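Local coordinates for protein ribulose bisphosphate carboxylase (PDB 2D69) that is a form III Rubisco that probably adds carbon dioxide and water to ribulose 1,5-bisphosphate, giving two molecules of 3-phosphoglycerate within an archaeal AMP degradation pathway, at residues R198-R210 / R237-V249. Numbering follows the deposited sequence.
With SO4 (sulfate ion), chain I.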
ATOM      1  N   ARG A 198     -13.006 -15.279 -23.444  1.00 13.05           N
ATOM      2  CA  ARG A 198     -12.478 -14.289 -22.533  1.00 14.17           C
ATOM      3  C   ARG A 198     -10.973 -14.392 -22.446  1.00 14.20           C
ATOM      4  O   ARG A 198     -10.447 -15.492 -22.251  1.00 12.80           O
ATOM      5  CB  ARG A 198     -13.065 -14.454 -21.114  1.00 15.19           C
ATOM      6  CG  ARG A 198     -14.306 -13.658 -20.853  1.00 19.73           C
ATOM      7  CD  ARG A 198     -14.832 -13.668 -19.380  1.00 20.56           C
ATOM      8  NE  ARG A 198     -14.057 -12.882 -18.408  1.00 20.45           N
ATOM      9  CZ  ARG A 198     -13.244 -13.401 -17.481  1.00 22.17           C
ATOM     10  NH1 ARG A 198     -13.094 -14.706 -17.382  1.00 20.07           N
ATOM     11  NH2 ARG A 198     -12.615 -12.615 -16.625  1.00 22.68           N
ATOM     12  N   PHE A 199     -10.312 -13.235 -22.503  1.00 13.91           N
ATOM     13  CA  PHE A 199      -8.877 -13.169 -22.541  1.00 14.46           C
ATOM     14  C   PHE A 199      -8.248 -14.016 -21.446  1.00 13.95           C
ATOM     15  O   PHE A 199      -7.384 -14.888 -21.718  1.00 12.36           O
ATOM     16  CB  PHE A 199      -8.346 -11.707 -22.450  1.00 14.57           C
ATOM     17  CG  PHE A 199      -6.877 -11.637 -22.696  1.00 13.78           C
ATOM     18  CD1 PHE A 199      -5.945 -11.867 -21.644  1.00 15.67           C
ATOM     19  CD2 PHE A 199      -6.403 -11.504 -23.996  1.00 11.11           C
ATOM     20  CE1 PHE A 199      -4.566 -11.904 -21.898  1.00 13.09           C
ATOM     21  CE2 PHE A 199      -5.030 -11.493 -24.235  1.00 13.86           C
ATOM     22  CZ  PHE A 199      -4.102 -11.749 -23.197  1.00 10.66           C
ATOM     23  N   GLU A 200      -8.687 -13.839 -20.208  1.00 15.37           N
ATOM     24  CA  GLU A 200      -8.014 -14.616 -19.125  1.00 17.02           C
ATOM     25  C   GLU A 200      -8.224 -16.111 -19.165  1.00 15.71           C
ATOM     26  O   GLU A 200      -7.355 -16.961 -18.691  1.00 14.35           O
ATOM     27  CB  GLU A 200      -8.355 -14.056 -17.728  1.00 19.24           C
ATOM     28  CG  GLU A 200      -7.324 -14.599 -16.685  1.00 24.95           C
ATOM     29  CD  GLU A 200      -7.311 -13.856 -15.353  1.00 31.44           C
ATOM     30  OE1 GLU A 200      -6.369 -14.105 -14.553  1.00 34.73           O
ATOM     31  OE2 GLU A 200      -8.238 -13.039 -15.111  1.00 36.19           O
ATOM     32  N   GLU A 201      -9.384 -16.495 -19.680  1.00 13.99           N
ATOM     33  CA  GLU A 201      -9.683 -17.922 -19.900  1.00 14.60           C
ATOM     34  C   GLU A 201      -8.821 -18.463 -21.036  1.00 14.00           C
ATOM     35  O   GLU A 201      -8.276 -19.538 -20.944  1.00 12.58           O
ATOM     36  CB  GLU A 201     -11.169 -18.123 -20.174  1.00 15.11           C
ATOM     37  CG  GLU A 201     -12.060 -17.784 -18.977  1.00 17.07           C
ATOM     38  CD  GLU A 201     -13.566 -17.884 -19.274  1.00 17.31           C
ATOM     39  OE1 GLU A 201     -14.330 -17.265 -18.464  1.00 15.38           O
ATOM     40  OE2 GLU A 201     -13.975 -18.577 -20.279  1.00 14.65           O
ATOM     41  N   ARG A 202      -8.649 -17.676 -22.091  1.00 13.30           N
ATOM     42  CA  ARG A 202      -7.764 -18.065 -23.182  1.00 13.93           C
ATOM     43  C   ARG A 202      -6.306 -18.216 -22.706  1.00 15.19           C
ATOM     44  O   ARG A 202      -5.680 -19.256 -22.984  1.00 14.43           O
ATOM     45  CB  ARG A 202      -7.825 -17.055 -24.309  1.00 13.56           C
ATOM     46  CG  ARG A 202      -7.175 -17.560 -25.576  1.00 12.51           C
ATOM     47  CD  ARG A 202      -7.608 -16.773 -26.770  1.00 12.20           C
ATOM     48  NE  ARG A 202      -6.910 -15.504 -26.957  1.00 10.14           N
ATOM     49  CZ  ARG A 202      -7.497 -14.315 -26.846  1.00 12.06           C
ATOM     50  NH1 ARG A 202      -8.752 -14.217 -26.421  1.00 11.45           N
ATOM     51  NH2 ARG A 202      -6.821 -13.241 -27.185  1.00 12.73           N
ATOM     52  N   VAL A 203      -5.777 -17.256 -21.932  1.00 15.53           N
ATOM     53  CA  VAL A 203      -4.402 -17.438 -21.422  1.00 16.76           C
ATOM     54  C   VAL A 203      -4.229 -18.662 -20.574  1.00 16.25           C
ATOM     55  O   VAL A 203      -3.263 -19.415 -20.729  1.00 16.05           O
ATOM     56  CB  VAL A 203      -3.737 -16.203 -20.694  1.00 19.00           C
ATOM     57  CG1 VAL A 203      -4.256 -14.893 -21.173  1.00 18.03           C
ATOM     58  CG2 VAL A 203      -3.823 -16.281 -19.218  1.00 23.70           C
ATOM     59  N   ARG A 204      -5.123 -18.889 -19.634  1.00 16.50           N
ATOM     60  CA  ARG A 204      -5.003 -20.110 -18.813  1.00 16.73           C
ATOM     61  C   ARG A 204      -4.954 -21.343 -19.663  1.00 16.14           C
ATOM     62  O   ARG A 204      -4.105 -22.251 -19.444  1.00 16.46           O
ATOM     63  CB  ARG A 204      -6.148 -20.208 -17.841  1.00 16.57           C
ATOM     64  CG  ARG A 204      -6.102 -19.128 -16.769  1.00 21.04           C
ATOM     65  CD  ARG A 204      -7.336 -19.183 -15.897  1.00 22.75           C
ATOM     66  NE  ARG A 204      -7.529 -18.047 -15.047  1.00 24.62           N
ATOM     67  CZ  ARG A 204      -8.712 -17.457 -14.833  1.00 28.59           C
ATOM     68  NH1 ARG A 204      -9.841 -17.827 -15.479  1.00 26.87           N
ATOM     69  NH2 ARG A 204      -8.745 -16.436 -13.994  1.00 30.76           N
ATOM     70  N   LYS A 205      -5.848 -21.440 -20.641  1.00 13.39           N
ATOM     71  CA  LYS A 205      -5.885 -22.684 -21.424  1.00 14.29           C
ATOM     72  C   LYS A 205      -4.731 -22.835 -22.393  1.00 13.75           C
ATOM     73  O   LYS A 205      -4.105 -23.873 -22.450  1.00 14.19           O
ATOM     74  CB  LYS A 205      -7.222 -22.825 -22.162  1.00 14.79           C
ATOM     75  CG  LYS A 205      -7.434 -24.082 -23.003  1.00 16.33           C
ATOM     76  CD  LYS A 205      -7.451 -25.349 -22.161  1.00 17.14           C
ATOM     77  CE  LYS A 205      -7.701 -26.557 -23.048  1.00 20.12           C
ATOM     78  NZ  LYS A 205      -7.804 -27.851 -22.238  1.00 21.02           N
ATOM     79  N   LEU A 206      -4.441 -21.802 -23.165  1.00 14.00           N
ATOM     80  CA  LEU A 206      -3.537 -21.964 -24.307  1.00 14.26           C
ATOM     81  C   LEU A 206      -2.093 -22.191 -23.911  1.00 13.41           C
ATOM     82  O   LEU A 206      -1.354 -22.879 -24.617  1.00 13.28           O
ATOM     83  CB  LEU A 206      -3.638 -20.773 -25.246  1.00 13.87           C
ATOM     84  CG  LEU A 206      -4.679 -20.873 -26.351  1.00 16.55           C
ATOM     85  CD1 LEU A 206      -4.207 -21.820 -27.395  1.00 15.92           C
ATOM     86  CD2 LEU A 206      -6.058 -21.301 -25.771  1.00 20.15           C
ATOM     87  N   TYR A 207      -1.692 -21.648 -22.776  1.00 14.61           N
ATOM     88  CA  TYR A 207      -0.317 -21.821 -22.301  1.00 14.18           C
ATOM     89  C   TYR A 207      -0.124 -23.215 -21.742  1.00 15.84           C
ATOM     90  O   TYR A 207       0.983 -23.749 -21.763  1.00 16.56           O
ATOM     91  CB  TYR A 207       0.090 -20.681 -21.323  1.00 14.08           C
ATOM     92  CG  TYR A 207       0.336 -19.379 -22.089  1.00 11.31           C
ATOM     93  CD1 TYR A 207      -0.633 -18.387 -22.185  1.00 14.48           C
ATOM     94  CD2 TYR A 207       1.541 -19.184 -22.825  1.00 11.22           C
ATOM     95  CE1 TYR A 207      -0.406 -17.288 -22.915  1.00 10.67           C
ATOM     96  CE2 TYR A 207       1.763 -18.076 -23.557  1.00 13.01           C
ATOM     97  CZ  TYR A 207       0.783 -17.127 -23.630  1.00  8.67           C
ATOM     98  OH  TYR A 207       0.925 -15.968 -24.351  1.00 17.07           O
ATOM     99  N   ARG A 208      -1.187 -23.816 -21.227  1.00 17.56           N
ATOM    100  CA  ARG A 208      -1.137 -25.236 -20.868  1.00 18.53           C
ATOM    101  C   ARG A 208      -0.944 -26.138 -22.099  1.00 16.74           C
ATOM    102  O   ARG A 208      -0.119 -27.046 -22.102  1.00 14.69           O
ATOM    103  CB  ARG A 208      -2.392 -25.667 -20.100  1.00 20.18           C
ATOM    104  CG  ARG A 208      -2.557 -24.925 -18.765  1.00 28.44           C
ATOM    105  CD  ARG A 208      -3.803 -25.327 -17.946  1.00 36.26           C
ATOM    106  NE  ARG A 208      -3.682 -26.722 -17.526  1.00 41.06           N
ATOM    107  CZ  ARG A 208      -4.251 -27.775 -18.126  1.00 48.16           C
ATOM    108  NH1 ARG A 208      -5.039 -27.627 -19.202  1.00 48.75           N
ATOM    109  NH2 ARG A 208      -4.034 -29.007 -17.629  1.00 49.97           N
ATOM    110  N   VAL A 209      -1.682 -25.856 -23.152  1.00 15.50           N
ATOM    111  CA  VAL A 209      -1.517 -26.571 -24.411  1.00 14.42           C
ATOM    112  C   VAL A 209      -0.098 -26.340 -24.943  1.00 15.58           C
ATOM    113  O   VAL A 209       0.584 -27.293 -25.372  1.00 14.18           O
ATOM    114  CB  VAL A 209      -2.504 -26.042 -25.472  1.00 14.39           C
ATOM    115  CG1 VAL A 209      -2.238 -26.660 -26.890  1.00 12.93           C
ATOM    116  CG2 VAL A 209      -3.954 -26.252 -25.051  1.00 15.59           C
ATOM    117  N   ARG A 210       0.338 -25.073 -24.910  1.00 14.50           N
ATOM    118  CA  ARG A 210       1.660 -24.683 -25.326  1.00 15.67           C
ATOM    119  C   ARG A 210       2.695 -25.540 -24.623  1.00 15.87           C
ATOM    120  O   ARG A 210       3.560 -26.153 -25.276  1.00 16.52           O
ATOM    121  CB  ARG A 210       1.907 -23.195 -24.990  1.00 16.30           C
ATOM    122  CG  ARG A 210       3.147 -22.591 -25.570  1.00 17.61           C
ATOM    123  CD  ARG A 210       4.407 -22.933 -24.820  1.00 17.29           C
ATOM    124  NE  ARG A 210       4.535 -22.261 -23.533  1.00 16.27           N
ATOM    125  CZ  ARG A 210       4.971 -21.022 -23.334  1.00 14.87           C
ATOM    126  NH1 ARG A 210       5.312 -20.209 -24.332  1.00 16.26           N
ATOM    127  NH2 ARG A 210       5.075 -20.572 -22.077  1.00 14.89           N
ATOM    128  N   ARG A 237      -3.505  -7.391 -19.146  1.00 12.96           N
ATOM    129  CA  ARG A 237      -3.450  -8.595 -19.982  1.00 13.07           C
ATOM    130  C   ARG A 237      -1.976  -9.043 -20.170  1.00 12.93           C
ATOM    131  O   ARG A 237      -1.658 -10.232 -20.081  1.00 12.81           O
ATOM    132  CB  ARG A 237      -4.174  -8.355 -21.304  1.00 12.60           C
ATOM    133  CG  ARG A 237      -5.699  -8.398 -21.164  1.00 11.54           C
ATOM    134  CD  ARG A 237      -6.506  -8.069 -22.458  1.00 12.54           C
ATOM    135  NE  ARG A 237      -7.898  -8.036 -22.063  1.00 12.32           N
ATOM    136  CZ  ARG A 237      -8.948  -7.644 -22.785  1.00 15.23           C
ATOM    137  NH1 ARG A 237     -10.134  -7.613 -22.188  1.00 14.34           N
ATOM    138  NH2 ARG A 237      -8.827  -7.236 -24.030  1.00 14.24           N
ATOM    139  N   ALA A 238      -1.075  -8.071 -20.347  1.00 13.26           N
ATOM    140  CA  ALA A 238       0.384  -8.351 -20.374  1.00 14.39           C
ATOM    141  C   ALA A 238       0.813  -9.025 -19.099  1.00 14.31           C
ATOM    142  O   ALA A 238       1.513 -10.064 -19.129  1.00 15.08           O
ATOM    143  CB  ALA A 238       1.199  -7.062 -20.661  1.00 14.06           C
ATOM    144  N   GLU A 239       0.320  -8.546 -17.956  1.00 14.20           N
ATOM    145  CA  GLU A 239       0.692  -9.205 -16.678  1.00 15.13           C
ATOM    146  C   GLU A 239       0.188 -10.638 -16.608  1.00 13.84           C
ATOM    147  O   GLU A 239       0.891 -11.591 -16.116  1.00 13.14           O
ATOM    148  CB  GLU A 239       0.124  -8.394 -15.472  1.00 15.94           C
ATOM    149  CG  GLU A 239       0.763  -7.018 -15.283  1.00 20.79           C
ATOM    150  CD  GLU A 239       0.105  -6.156 -14.191  1.00 23.86           C
ATOM    151  OE1 GLU A 239      -1.062  -6.394 -13.843  1.00 27.48           O
ATOM    152  OE2 GLU A 239       0.749  -5.229 -13.681  1.00 31.40           O
ATOM    153  N   MET A 240      -1.009 -10.871 -17.113  1.00 12.47           N
ATOM    154  CA  MET A 240      -1.550 -12.250 -17.161  1.00 14.13           C
ATOM    155  C   MET A 240      -0.738 -13.187 -18.055  1.00 13.34           C
ATOM    156  O   MET A 240      -0.478 -14.341 -17.696  1.00 14.15           O
ATOM    157  CB  MET A 240      -3.004 -12.289 -17.586  1.00 13.43           C
ATOM    158  CG  MET A 240      -3.997 -11.620 -16.632  1.00 17.43           C
ATOM    159  SD  MET A 240      -5.500 -11.385 -17.672  1.00 19.84           S
ATOM    160  CE  MET A 240      -6.477 -10.166 -16.678  1.00 19.56           C
ATOM    161  N   VAL A 241      -0.265 -12.657 -19.181  1.00 12.70           N
ATOM    162  CA  VAL A 241       0.545 -13.448 -20.105  1.00 13.45           C
ATOM    163  C   VAL A 241       1.850 -13.849 -19.399  1.00 12.38           C
ATOM    164  O   VAL A 241       2.169 -15.045 -19.302  1.00 16.13           O
ATOM    165  CB  VAL A 241       0.762 -12.647 -21.460  1.00 12.56           C
ATOM    166  CG1 VAL A 241       1.811 -13.397 -22.368  1.00 12.61           C
ATOM    167  CG2 VAL A 241      -0.544 -12.523 -22.201  1.00 12.53           C
ATOM    168  N   ALA A 242       2.561 -12.884 -18.810  1.00 14.05           N
ATOM    169  CA  ALA A 242       3.872 -13.114 -18.139  1.00 14.38           C
ATOM    170  C   ALA A 242       3.692 -14.106 -17.000  1.00 15.04           C
ATOM    171  O   ALA A 242       4.493 -15.037 -16.794  1.00 15.33           O
ATOM    172  CB  ALA A 242       4.430 -11.824 -17.612  1.00 15.99           C
ATOM    173  N   ASN A 243       2.597 -13.932 -16.277  1.00 15.15           N
ATOM    174  CA  ASN A 243       2.261 -14.812 -15.184  1.00 16.76           C
ATOM    175  C   ASN A 243       2.062 -16.238 -15.568  1.00 14.96           C
ATOM    176  O   ASN A 243       2.366 -17.142 -14.808  1.00 15.72           O
ATOM    177  CB  ASN A 243       0.977 -14.341 -14.517  1.00 18.10           C
ATOM    178  CG  ASN A 243       1.189 -14.127 -13.132  1.00 25.77           C
ATOM    179  OD1 ASN A 243       1.593 -12.982 -12.750  1.00 36.45           O
ATOM    180  ND2 ASN A 243       1.098 -15.230 -12.319  1.00 22.49           N
ATOM    181  N   GLU A 244       1.555 -16.440 -16.763  1.00 14.67           N
ATOM    182  CA  GLU A 244       1.345 -17.773 -17.281  1.00 15.57           C
ATOM    183  C   GLU A 244       2.589 -18.382 -17.932  1.00 15.49           C
ATOM    184  O   GLU A 244       2.561 -19.542 -18.311  1.00 15.99           O
ATOM    185  CB  GLU A 244       0.119 -17.783 -18.214  1.00 15.90           C
ATOM    186  CG  GLU A 244      -0.727 -19.049 -18.157  1.00 19.63           C
ATOM    187  CD  GLU A 244      -1.414 -19.298 -16.818  1.00 21.33           C
ATOM    188  OE1 GLU A 244      -1.751 -18.355 -16.111  1.00 21.73           O
ATOM    189  OE2 GLU A 244      -1.627 -20.462 -16.479  1.00 28.79           O
ATOM    190  N   GLY A 245       3.683 -17.634 -18.026  1.00 14.57           N
ATOM    191  CA  GLY A 245       4.889 -18.137 -18.659  1.00 15.12           C
ATOM    192  C   GLY A 245       5.137 -17.599 -20.058  1.00 15.41           C
ATOM    193  O   GLY A 245       6.076 -18.017 -20.698  1.00 17.29           O
ATOM    194  N   GLY A 246       4.309 -16.713 -20.562  1.00 14.02           N
ATOM    195  CA  GLY A 246       4.501 -16.218 -21.912  1.00 14.33           C
ATOM    196  C   GLY A 246       5.647 -15.252 -22.033  1.00 14.17           C
ATOM    197  O   GLY A 246       5.957 -14.509 -21.081  1.00 14.06           O
ATOM    198  N   GLN A 247       6.267 -15.217 -23.211  1.00 14.19           N
ATOM    199  CA  GLN A 247       7.325 -14.253 -23.493  1.00 14.36           C
ATOM    200  C   GLN A 247       7.030 -13.287 -24.605  1.00 13.49           C
ATOM    201  O   GLN A 247       7.919 -12.540 -24.995  1.00 13.56           O
ATOM    202  CB  GLN A 247       8.678 -14.947 -23.749  1.00 14.60           C
ATOM    203  CG  GLN A 247       9.119 -15.843 -22.591  1.00 15.84           C
ATOM    204  CD  GLN A 247      10.516 -16.522 -22.740  1.00 19.59           C
ATOM    205  OE1 GLN A 247      10.600 -17.655 -23.233  1.00 18.69           O
ATOM    206  NE2 GLN A 247      11.579 -15.868 -22.230  1.00 13.80           N
ATOM    207  N   TYR A 248       5.804 -13.290 -25.129  1.00 13.83           N
ATOM    208  CA  TYR A 248       5.376 -12.374 -26.194  1.00 13.11           C
ATOM    209  C   TYR A 248       3.971 -11.794 -25.968  1.00 12.58           C
ATOM    210  O   TYR A 248       3.084 -12.459 -25.485  1.00 13.45           O
ATOM    211  CB  TYR A 248       5.269 -13.165 -27.503  1.00 12.55           C
ATOM    212  CG  TYR A 248       6.421 -13.320 -28.494  1.00 12.39           C
ATOM    213  CD1 TYR A 248       7.000 -14.598 -28.745  1.00 11.66           C
ATOM    214  CD2 TYR A 248       6.818 -12.288 -29.280  1.00 12.52           C
ATOM    215  CE1 TYR A 248       7.917 -14.777 -29.770  1.00 12.65           C
ATOM    216  CE2 TYR A 248       7.779 -12.452 -30.274  1.00 13.62           C
ATOM    217  CZ  TYR A 248       8.314 -13.703 -30.520  1.00 11.52           C
ATOM    218  OH  TYR A 248       9.208 -13.841 -31.534  1.00 13.43           O
ATOM    219  N   VAL A 249       3.786 -10.533 -26.326  1.00 12.35           N
ATOM    220  CA  VAL A 249       2.462  -9.961 -26.535  1.00 12.53           C
ATOM    221  C   VAL A 249       2.447  -9.300 -27.887  1.00 13.77           C
ATOM    222  O   VAL A 249       3.477  -8.796 -28.366  1.00 14.20           O
ATOM    223  CB  VAL A 249       2.087  -8.957 -25.406  1.00 11.94           C
ATOM    224  CG1 VAL A 249       2.099  -9.659 -24.095  1.00 12.84           C
ATOM    225  CG2 VAL A 249       3.073  -7.785 -25.316  1.00  9.68           C
TER
HETATM  226  S   SO4 I1005      -3.968 -29.397 -22.602  1.00131.79           S
HETATM  227  O1  SO4 I1005      -3.955 -30.743 -22.042  1.00132.46           O
HETATM  228  O2  SO4 I1005      -3.677 -29.471 -24.034  1.00131.75           O
HETATM  229  O3  SO4 I1005      -5.272 -28.783 -22.360  1.00131.55           O
HETATM  230  O4  SO4 I1005      -2.938 -28.609 -21.938  1.00132.73           O
HETATM  231  O   HOH W   1       3.328 -15.153 -24.779  1.00 20.93           O
HETATM  232  O   HOH W   2       3.897 -21.602 -19.606  1.00 25.95           O
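Arg210 reaches across to grip the end of the neighbouring helix: NH2 donates to Gly245 O at 3.1 Å. Gly245 O lies in the guanidinium plane, yet NH2 comes in from above the carbonyl plane, 74° out of it. Bends at chi2 and chi3 fold the chain back so that CD2 of Tyr207 sits over the centre of the guanidinium. The same NH2 holds a water that donates to Glu244 O, while NH1 donates to the backbone O of Lys221 and forms a salt bridge with Glu222, so the group is fixed from several directions. Gly245, with positive phi, closes helix 237-244 in a Schellman motif. Beside it, Tyr207 CE2 packs on Gly246 CA, and the hydroxyl OH touches Val241 CG1 at 3.4 Å; a second water links Tyr207 OH to Tyr248 N, where the strand begins. At the other end the methylenes of the extended Arg237 chain cover one face of the Phe199 ring, CG 3.8 Å from the centroid in a CH-pi contact. The guanidinium, 11° from the ring plane, lies against Phe199 CB and continues to Glu94 of a third subunit. Met240 SD comes to the ring edge in a Met-aromatic contact, its thioether crossing Glu200 at about a right angle, and Val241 CG2 meets the same rim at Phe199 CZ, 3.8 Å away. Between these ends Val203 faces Met240, and Glu244 CG lies against Val203 O and Tyr207 CB. Segments 199-210 and 237-244 run roughly parallel, crossing at -23°, with strand 222-224 between them in sequence: the packing of successive outer helices in the alpha/beta (TIM) barrel of the Rubisco catalytic domain.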